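Side-chain contacts in sphingomyelinase-c (Listeria ivanovii, PDB 1ZWX), which belongs to the endonuclease/exonuclease/phosphatase family and has the DNase I-like fold, in which two packed beta-sheets are flanked by helices and loops: residues 35-40 with 272-277; 129-134 with 152-157; 166-171 with 196-201. All coordinates share one frame; numbering follows the deposited sequence.

Contact 1: residues 35-40 with 272-277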
loop_
_atom_site.group_PDB
_atom_site.type_symbol
_atom_site.label_atom_id
_atom_site.label_comp_id
_atom_site.label_asym_id
_atom_site.label_seq_id
_atom_site.Cartn_x
_atom_site.Cartn_y
_atom_site.Cartn_z
ATOM N N ALA A 35 4.951 -12.059 9.104
ATOM C CA ALA A 35 5.647 -12.158 7.830
ATOM C C ALA A 35 5.473 -13.562 7.205
ATOM O O ALA A 35 5.474 -13.694 5.970
ATOM C CB ALA A 35 7.139 -11.816 7.976
ATOM N N ASP A 36 5.318 -14.589 8.054
ATOM C CA ASP A 36 5.011 -15.953 7.582
ATOM C C ASP A 36 3.544 -16.146 7.288
ATOM O O ASP A 36 3.190 -16.667 6.224
ATOM C CB ASP A 36 5.481 -17.019 8.591
ATOM C CG ASP A 36 6.975 -17.089 8.721
ATOM O OD1 ASP A 36 7.695 -16.702 7.785
ATOM O OD2 ASP A 36 7.472 -17.543 9.784
ATOM N N LEU A 37 2.685 -15.727 8.218
ATOM C CA LEU A 37 1.242 -15.876 8.093
ATOM C C LEU A 37 0.691 -15.207 6.827
ATOM O O LEU A 37 -0.147 -15.777 6.106
ATOM C CB LEU A 37 0.531 -15.284 9.307
ATOM C CG LEU A 37 0.652 -16.001 10.662
ATOM C CD1 LEU A 37 -0.333 -15.351 11.629
ATOM C CD2 LEU A 37 0.367 -17.529 10.502
ATOM N N ILE A 38 1.153 -13.986 6.586
ATOM C CA ILE A 38 0.700 -13.211 5.436
ATOM C C ILE A 38 1.097 -13.912 4.123
ATOM O O ILE A 38 0.271 -14.039 3.222
ATOM C CB ILE A 38 1.272 -11.754 5.466
ATOM C CG1 ILE A 38 0.613 -10.917 6.573
ATOM C CG2 ILE A 38 1.140 -11.081 4.082
ATOM C CD1 ILE A 38 1.458 -9.647 6.926
ATOM N N ALA A 39 2.357 -14.318 4.000
ATOM C CA ALA A 39 2.833 -14.970 2.778
ATOM C C ALA A 39 2.200 -16.362 2.545
ATOM O O ALA A 39 2.138 -16.829 1.383
ATOM C CB ALA A 39 4.350 -15.060 2.766
ATOM N N GLN A 40 1.715 -16.989 3.622
ATOM C CA GLN A 40 1.006 -18.294 3.567
ATOM C C GLN A 40 -0.493 -18.181 3.338
ATOM O O GLN A 40 -1.177 -19.197 3.172
ATOM C CB GLN A 40 1.219 -19.073 4.876
ATOM C CG GLN A 40 2.669 -19.536 5.088
ATOM C CD GLN A 40 2.958 -19.966 6.521
ATOM O OE1 GLN A 40 2.068 -20.030 7.387
ATOM N NE2 GLN A 40 4.210 -20.255 6.776
ATOM N N PRO A 272 -4.792 -17.009 11.157
ATOM C CA PRO A 272 -4.757 -17.968 12.264
ATOM C C PRO A 272 -4.445 -17.208 13.570
ATOM O O PRO A 272 -3.798 -16.145 13.525
ATOM C CB PRO A 272 -3.580 -18.868 11.898
ATOM C CG PRO A 272 -3.495 -18.802 10.409
ATOM C CD PRO A 272 -3.807 -17.345 10.117
ATOM N N GLN A 273 -4.923 -17.723 14.705
ATOM C CA GLN A 273 -4.650 -17.093 15.997
ATOM C C GLN A 273 -3.152 -17.042 16.217
ATOM O O GLN A 273 -2.429 -17.991 15.899
ATOM C CB GLN A 273 -5.264 -17.887 17.149
ATOM C CG GLN A 273 -6.733 -17.664 17.365
ATOM C CD GLN A 273 -7.001 -17.226 18.794
ATOM O OE1 GLN A 273 -6.649 -17.926 19.760
ATOM N NE2 GLN A 273 -7.588 -16.039 18.938
ATOM N N TRP A 274 -2.682 -15.923 16.774
ATOM C CA TRP A 274 -1.288 -15.803 17.153
ATOM C C TRP A 274 -1.176 -14.968 18.433
ATOM O O TRP A 274 -2.055 -14.168 18.740
ATOM C CB TRP A 274 -0.418 -15.240 16.011
ATOM C CG TRP A 274 -0.890 -13.883 15.519
ATOM C CD1 TRP A 274 -1.826 -13.623 14.552
ATOM C CD2 TRP A 274 -0.442 -12.609 15.995
ATOM N NE1 TRP A 274 -1.983 -12.261 14.401
ATOM C CE2 TRP A 274 -1.144 -11.618 15.269
ATOM C CE3 TRP A 274 0.493 -12.209 16.964
ATOM C CZ2 TRP A 274 -0.954 -10.248 15.492
ATOM C CZ3 TRP A 274 0.696 -10.856 17.167
ATOM C CH2 TRP A 274 -0.025 -9.891 16.439
ATOM N N SER A 275 -0.082 -15.172 19.152
ATOM C CA SER A 275 0.109 -14.588 20.487
ATOM C C SER A 275 1.492 -13.993 20.659
ATOM O O SER A 275 2.481 -14.469 20.097
ATOM C CB SER A 275 -0.093 -15.671 21.576
ATOM O OG SER A 275 -1.484 -15.977 21.709
ATOM N N VAL A 276 1.557 -12.954 21.475
ATOM C CA VAL A 276 2.831 -12.325 21.818
ATOM C C VAL A 276 2.840 -12.108 23.335
ATOM O O VAL A 276 1.786 -12.121 23.963
ATOM C CB VAL A 276 3.015 -10.976 21.067
ATOM C CG1 VAL A 276 3.220 -11.210 19.579
ATOM C CG2 VAL A 276 1.804 -10.077 21.263
ATOM N N LYS A 277 4.021 -11.923 23.906
ATOM C CA LYS A 277 4.120 -11.554 25.318
ATOM C C LYS A 277 4.719 -10.153 25.437
ATOM O O LYS A 277 5.615 -9.787 24.657
ATOM C CB LYS A 277 4.962 -12.562 26.109
ATOM C CG LYS A 277 4.291 -13.924 26.290
#

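Contact 2: residues 129-134 with 152-157. Unlike the reference sequence in segment 152-157: Gln153 (reference Pro).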
loop_
_atom_site.group_PDB
_atom_site.type_symbol
_atom_site.label_atom_id
_atom_site.label_comp_id
_atom_site.label_asym_id
_atom_site.label_seq_id
_atom_site.Cartn_x
_atom_site.Cartn_y
_atom_site.Cartn_z
ATOM N N SER A 129 10.259 8.761 8.498
ATOM C CA SER A 129 10.344 7.718 7.449
ATOM C C SER A 129 10.427 8.323 6.046
ATOM O O SER A 129 9.810 9.350 5.762
ATOM C CB SER A 129 9.168 6.741 7.510
ATOM O OG SER A 129 8.841 6.287 8.806
ATOM N N ASN A 130 11.207 7.690 5.180
ATOM C CA ASN A 130 11.296 8.102 3.793
ATOM C C ASN A 130 10.110 7.673 2.952
ATOM O O ASN A 130 10.297 6.921 1.990
ATOM C CB ASN A 130 12.540 7.523 3.163
ATOM C CG ASN A 130 13.777 8.252 3.561
ATOM O OD1 ASN A 130 13.767 9.480 3.722
ATOM N ND2 ASN A 130 14.879 7.511 3.701
ATOM N N LYS A 131 8.907 8.165 3.281
ATOM C CA LYS A 131 7.700 7.777 2.543
ATOM C C LYS A 131 7.790 8.306 1.103
ATOM O O LYS A 131 8.532 9.259 0.826
ATOM C CB LYS A 131 6.422 8.251 3.225
ATOM C CG LYS A 131 6.034 7.525 4.583
ATOM C CD LYS A 131 4.562 8.002 4.907
ATOM C CE LYS A 131 3.775 7.026 5.752
ATOM N NZ LYS A 131 2.549 7.695 6.271
ATOM N N GLY A 132 7.084 7.639 0.188
ATOM C CA GLY A 132 7.296 7.888 -1.253
ATOM C C GLY A 132 6.430 6.962 -2.070
ATOM O O GLY A 132 5.416 6.464 -1.592
ATOM N N PHE A 133 6.846 6.715 -3.314
ATOM C CA PHE A 133 6.175 5.707 -4.101
ATOM C C PHE A 133 7.194 4.937 -4.942
ATOM O O PHE A 133 8.289 5.438 -5.201
ATOM C CB PHE A 133 5.053 6.311 -4.995
ATOM C CG PHE A 133 5.514 7.402 -5.920
ATOM C CD1 PHE A 133 5.480 8.740 -5.508
ATOM C CD2 PHE A 133 5.881 7.114 -7.251
ATOM C CE1 PHE A 133 5.888 9.776 -6.386
ATOM C CE2 PHE A 133 6.258 8.127 -8.124
ATOM C CZ PHE A 133 6.278 9.465 -7.684
ATOM N N ALA A 134 6.815 3.715 -5.303
ATOM C CA ALA A 134 7.585 2.857 -6.216
ATOM C C ALA A 134 6.819 2.774 -7.534
ATOM O O ALA A 134 5.596 2.648 -7.544
ATOM C CB ALA A 134 7.719 1.434 -5.620
ATOM N N THR A 152 0.869 7.367 1.696
ATOM C CA THR A 152 0.977 8.826 1.891
ATOM C C THR A 152 0.885 9.211 3.394
ATOM O O THR A 152 0.615 8.386 4.254
ATOM C CB THR A 152 -0.129 9.588 1.097
ATOM O OG1 THR A 152 -1.392 9.070 1.487
ATOM C CG2 THR A 152 0.038 9.388 -0.426
ATOM N N GLN A 153 1.160 10.484 3.654
ATOM C CA GLN A 153 1.055 11.104 4.981
ATOM C C GLN A 153 -0.211 10.736 5.746
ATOM O O GLN A 153 -1.322 10.873 5.222
ATOM C CB GLN A 153 1.110 12.640 4.775
ATOM C CG GLN A 153 0.915 13.435 6.102
ATOM C CD GLN A 153 2.154 13.381 7.002
ATOM O OE1 GLN A 153 3.292 13.533 6.539
ATOM N NE2 GLN A 153 1.930 13.184 8.297
ATOM N N ALA A 154 -0.050 10.346 7.028
ATOM C CA ALA A 154 -1.182 10.047 7.897
ATOM C C ALA A 154 -1.633 11.317 8.646
ATOM O O ALA A 154 -0.862 12.267 8.779
ATOM C CB ALA A 154 -0.794 8.978 8.924
ATOM N N ASP A 155 -2.875 11.303 9.129
ATOM C CA ASP A 155 -3.280 12.232 10.216
ATOM C C ASP A 155 -2.396 11.894 11.445
ATOM O O ASP A 155 -2.132 10.696 11.699
ATOM C CB ASP A 155 -4.790 12.097 10.512
ATOM C CG ASP A 155 -5.660 12.777 9.445
ATOM O OD1 ASP A 155 -5.119 13.374 8.494
ATOM O OD2 ASP A 155 -6.896 12.757 9.570
ATOM N N ASP A 156 -1.915 12.936 12.156
ATOM C CA ASP A 156 -0.975 12.835 13.310
ATOM C C ASP A 156 -1.625 13.699 14.377
ATOM O O ASP A 156 -2.075 14.805 14.068
ATOM C CB ASP A 156 0.386 13.446 12.945
ATOM C CG ASP A 156 1.534 13.170 14.000
ATOM O OD1 ASP A 156 1.555 13.724 15.136
ATOM O OD2 ASP A 156 2.479 12.409 13.651
ATOM N N SER A 157 -1.663 13.231 15.622
ATOM C CA SER A 157 -2.142 14.077 16.722
ATOM C C SER A 157 -1.543 15.490 16.721
ATOM O O SER A 157 -2.251 16.466 16.969
ATOM C CB SER A 157 -1.838 13.395 18.060
ATOM O OG SER A 157 -2.663 12.260 18.159
#

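Contact 3: residues 166-171 with 196-201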
loop_
_atom_site.group_PDB
_atom_site.type_symbol
_atom_site.label_atom_id
_atom_site.label_comp_id
_atom_site.label_asym_id
_atom_site.label_seq_id
_atom_site.Cartn_x
_atom_site.Cartn_y
_atom_site.Cartn_z
ATOM N N ALA A 166 -3.003 19.128 3.326
ATOM C CA ALA A 166 -2.119 19.826 2.403
ATOM C C ALA A 166 -0.923 18.964 2.004
ATOM O O ALA A 166 -0.533 18.932 0.832
ATOM C CB ALA A 166 -1.610 21.135 3.016
ATOM N N ILE A 167 -0.303 18.304 2.990
ATOM C CA ILE A 167 0.841 17.440 2.690
ATOM C C ILE A 167 0.407 16.318 1.706
ATOM O O ILE A 167 1.073 16.112 0.699
ATOM C CB ILE A 167 1.468 16.819 3.991
ATOM C CG1 ILE A 167 2.101 17.921 4.860
ATOM C CG2 ILE A 167 2.568 15.805 3.635
ATOM C CD1 ILE A 167 2.285 17.462 6.331
ATOM N N ARG A 168 -0.702 15.646 1.988
ATOM C CA ARG A 168 -1.202 14.560 1.102
ATOM C C ARG A 168 -1.506 15.083 -0.296
ATOM O O ARG A 168 -1.244 14.420 -1.280
ATOM C CB ARG A 168 -2.449 13.922 1.639
ATOM C CG ARG A 168 -2.199 12.947 2.772
ATOM C CD ARG A 168 -3.426 12.176 3.083
ATOM N NE ARG A 168 -4.463 12.936 3.798
ATOM C CZ ARG A 168 -4.551 13.053 5.120
ATOM N NH1 ARG A 168 -3.674 12.430 5.930
ATOM N NH2 ARG A 168 -5.554 13.781 5.628
ATOM N N ALA A 169 -2.034 16.308 -0.376
ATOM C CA ALA A 169 -2.326 16.924 -1.656
ATOM C C ALA A 169 -1.041 17.188 -2.433
ATOM O O ALA A 169 -1.016 16.965 -3.663
ATOM C CB ALA A 169 -3.189 18.221 -1.458
ATOM N N GLU A 170 0.039 17.577 -1.740
ATOM C CA GLU A 170 1.317 17.828 -2.392
ATOM C C GLU A 170 1.898 16.488 -2.846
ATOM O O GLU A 170 2.463 16.373 -3.951
ATOM C CB GLU A 170 2.292 18.551 -1.457
ATOM C CG GLU A 170 3.550 19.091 -2.100
ATOM C CD GLU A 170 4.645 18.005 -2.329
ATOM O OE1 GLU A 170 5.520 18.212 -3.183
ATOM O OE2 GLU A 170 4.622 16.960 -1.660
ATOM N N GLN A 171 1.739 15.471 -2.005
ATOM C CA GLN A 171 2.262 14.124 -2.347
ATOM C C GLN A 171 1.505 13.529 -3.532
ATOM O O GLN A 171 2.110 12.908 -4.394
ATOM C CB GLN A 171 2.170 13.209 -1.115
ATOM C CG GLN A 171 3.209 13.648 -0.052
ATOM C CD GLN A 171 3.093 12.849 1.231
ATOM O OE1 GLN A 171 2.119 12.144 1.432
ATOM N NE2 GLN A 171 4.113 12.959 2.100
ATOM N N LEU A 196 -3.760 5.475 0.799
ATOM C CA LEU A 196 -3.776 6.887 0.425
ATOM C C LEU A 196 -4.134 7.815 1.605
ATOM O O LEU A 196 -3.997 9.053 1.470
ATOM C CB LEU A 196 -4.718 7.143 -0.775
ATOM C CG LEU A 196 -4.062 6.961 -2.169
ATOM C CD1 LEU A 196 -3.004 8.017 -2.439
ATOM C CD2 LEU A 196 -3.392 5.622 -2.323
ATOM N N ASN A 197 -4.595 7.228 2.712
ATOM C CA ASN A 197 -4.843 7.981 3.970
ATOM C C ASN A 197 -5.917 9.092 3.777
ATOM O O ASN A 197 -5.949 10.099 4.477
ATOM C CB ASN A 197 -3.531 8.516 4.541
ATOM C CG ASN A 197 -2.984 7.641 5.662
ATOM O OD1 ASN A 197 -3.738 7.212 6.550
ATOM N ND2 ASN A 197 -1.696 7.364 5.631
ATOM N N VAL A 198 -6.785 8.875 2.796
ATOM C CA VAL A 198 -7.917 9.756 2.513
ATOM C C VAL A 198 -9.170 8.907 2.668
ATOM O O VAL A 198 -9.348 7.903 1.964
ATOM C CB VAL A 198 -7.813 10.374 1.115
ATOM C CG1 VAL A 198 -9.099 11.216 0.753
ATOM C CG2 VAL A 198 -6.560 11.201 0.987
ATOM N N ASN A 199 -10.022 9.290 3.623
ATOM C CA ASN A 199 -11.229 8.563 3.922
ATOM C C ASN A 199 -12.287 8.769 2.818
ATOM O O ASN A 199 -12.529 9.905 2.364
ATOM C CB ASN A 199 -11.743 8.988 5.324
ATOM C CG ASN A 199 -12.869 8.114 5.838
ATOM O OD1 ASN A 199 -13.000 6.939 5.487
ATOM N ND2 ASN A 199 -13.704 8.696 6.689
ATOM N N TYR A 200 -12.865 7.660 2.366
ATOM C CA TYR A 200 -13.795 7.647 1.252
ATOM C C TYR A 200 -14.990 8.545 1.542
ATOM O O TYR A 200 -15.457 8.599 2.677
ATOM C CB TYR A 200 -14.330 6.229 1.001
ATOM C CG TYR A 200 -15.378 6.211 -0.099
ATOM C CD1 TYR A 200 -15.014 6.456 -1.432
ATOM C CD2 TYR A 200 -16.735 5.992 0.191
ATOM C CE1 TYR A 200 -15.974 6.456 -2.471
ATOM C CE2 TYR A 200 -17.704 5.996 -0.833
ATOM C CZ TYR A 200 -17.315 6.231 -2.149
ATOM O OH TYR A 200 -18.252 6.248 -3.166
ATOM N N GLY A 201 -15.451 9.240 0.508
ATOM C CA GLY A 201 -16.713 9.964 0.560
ATOM C C GLY A 201 -16.632 11.295 1.269
ATOM O O GLY A 201 -17.656 11.841 1.652
#

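Contact 1: residues 35-40 with 272-277
The two-stranded beta-hairpin 274-278/281-285 stands apart from the main sheets of this DNase I-like fold, and here its base leans on helix 31-39 through Leu37, which meets Pro272 and Trp274. The side chains meet through apolar atoms only, and each methyl of the leucine serves a different partner. CD1 goes to the indole, 3.7 Å from Trp274 CD1 and 4.2 Å from Trp274 CG, so it touches the five-membered ring. It arrives there at a slant. The same methyl, Leu37 CD1, also lies 4.0 Å from the carbonyl oxygen Pro272 O. CD2 takes the proline: Leu37 CD2 is 4.1 Å from Pro272 CG and 4.2 Å from Pro272 CD, so the CG-CD edge of the pyrrolidine ring lies against the methyl.

Trp274 has its CG set between its own backbone N and carbonyl carbon (chi1 57°), which swings the indole off the strand and back to the helix. There it also packs on His33 and Arg34, one turn earlier in helix 31-39. The indole nitrogen is occupied elsewhere, with NE1 bonded to Asp287 O, which should help to set the rotation of the ring that Leu37 touches. Tyr285, paired with Trp274 across the hairpin, brings its ring against the indole with the planes about 40° apart. Leu37 and Trp274 are buried, whereas Pro272 is exposed and marks the outer border of the contact. On the hairpin side the six-membered ring is met edge-on, in its plane, by a methyl of the same strand, Val276 CG1 lying 3.5 Å from Trp274 CZ3.

Contact 2: residues 129-134 with 152-157
Lys131 sets CG anti to its own carbonyl carbon (chi1 -70°) and then runs out extended through CD and CE, a straight arm that spans the distance to Thr152 and delivers the ammonium group to its carbonyl. Lys131 NZ gives a hydrogen bond of 2.9 Å to Thr152 O. The C=O...N angle is 120°, but the nitrogen stands above the carbonyl plane, 51° out of it, and so is not on a lone pair. The methylenes follow the nitrogen in: Lys131 CE is 3.8 Å and Lys131 CD 4.0 Å from that same oxygen. Further along, Lys131 NZ comes past Gln153 CA at 3.9 Å.

The carbonyl is only part of what holds the lysine. NZ also forms a salt bridge with Asp126 OD2, and that oxygen in turn accepts from Ala154 N; one carboxylate oxygen thus links the lysine to the loop it is gripping. The oxygen of Thr152 likewise has a second donor, Asn197 ND2. Next door, the loop holds its own shape: Gln153 NE2 bonds Ala154 O at 3.0 Å, in the carbonyl plane and on a lone pair, while Gln153 OE1 takes Gly123 N. A phosphate ion lies about 4 Å from the side chain of Ala154.

Lys131 lies at the beginning of strand 132-140 and packs on His151 of the antiparallel neighbour 143-151, in one six-stranded sheet of the DNase I-like fold. Helix 161-182 packs on this sheet, Ile175 against Phe133; Thr152 opens the loop leading to it and rests on Gln171, while Gln153 packs on Ile167.

Contact 3: residues 166-171 with 196-201
Helix 161-182, which flanks one sheet of the DNase I-like fold, packs here on the loop between strand 189-193 and helix 203-212. Within 166-171 it is Arg168 that meets Leu196, Asn197 and Val198; Met172, just beyond, also packs on Leu196 and Val198. The tight part is a carbonyl oxygen against the face of a flat cation. Asn197 O sits 3.2 Å above the guanidinium plane, offset toward the rim, with Arg168 CZ 3.3 Å away. Arg168 NE is as close, yet the angle is too poor for a hydrogen bond. The N-H groups point elsewhere: NE to Glu204, NH2 to Asp155, NH1 to Gln153 O. Two carboxylates and a carbonyl therefore fix the tilt and rotation of the group and probably offset its charge. The bend at chi3 (-74°) turns the guanidinium against the loop. Arg168 CD separately lies 3.6 Å from Leu196 O.

The looser side is that of the partly exposed Asn197. Its CB faces the arginine, but the amide leads away toward Thr152, and a phosphate ion lies about 4 Å from the side chain. Past Val198 the loop diverges from the helix. The last apolar touch is Val198 CG2, which meets the arginine obliquely, 3.9 Å from Arg168 CD.

Overall arrangement
Contacts 2 and 3 lie on the same side of the chain's centre, their centres about 10 Å apart, and touch: loop 152-157 is held by Lys131 from one strand end and by Arg168 and Asn197 from the other contact. Both are largely buried, approach bound phosphate and pair a basic side chain with acidic partners. Their chemistry differs, for Lys131 donates a hydrogen bond to its carbonyl, whereas Arg168 merely takes one against its face. Contact 1, across the chain's centre from contact 3, is apolar in its side-chain packing. It joins a helix to a peripheral hairpin, with buried side chains bordered by an exposed proline, and shares no elements with the other two.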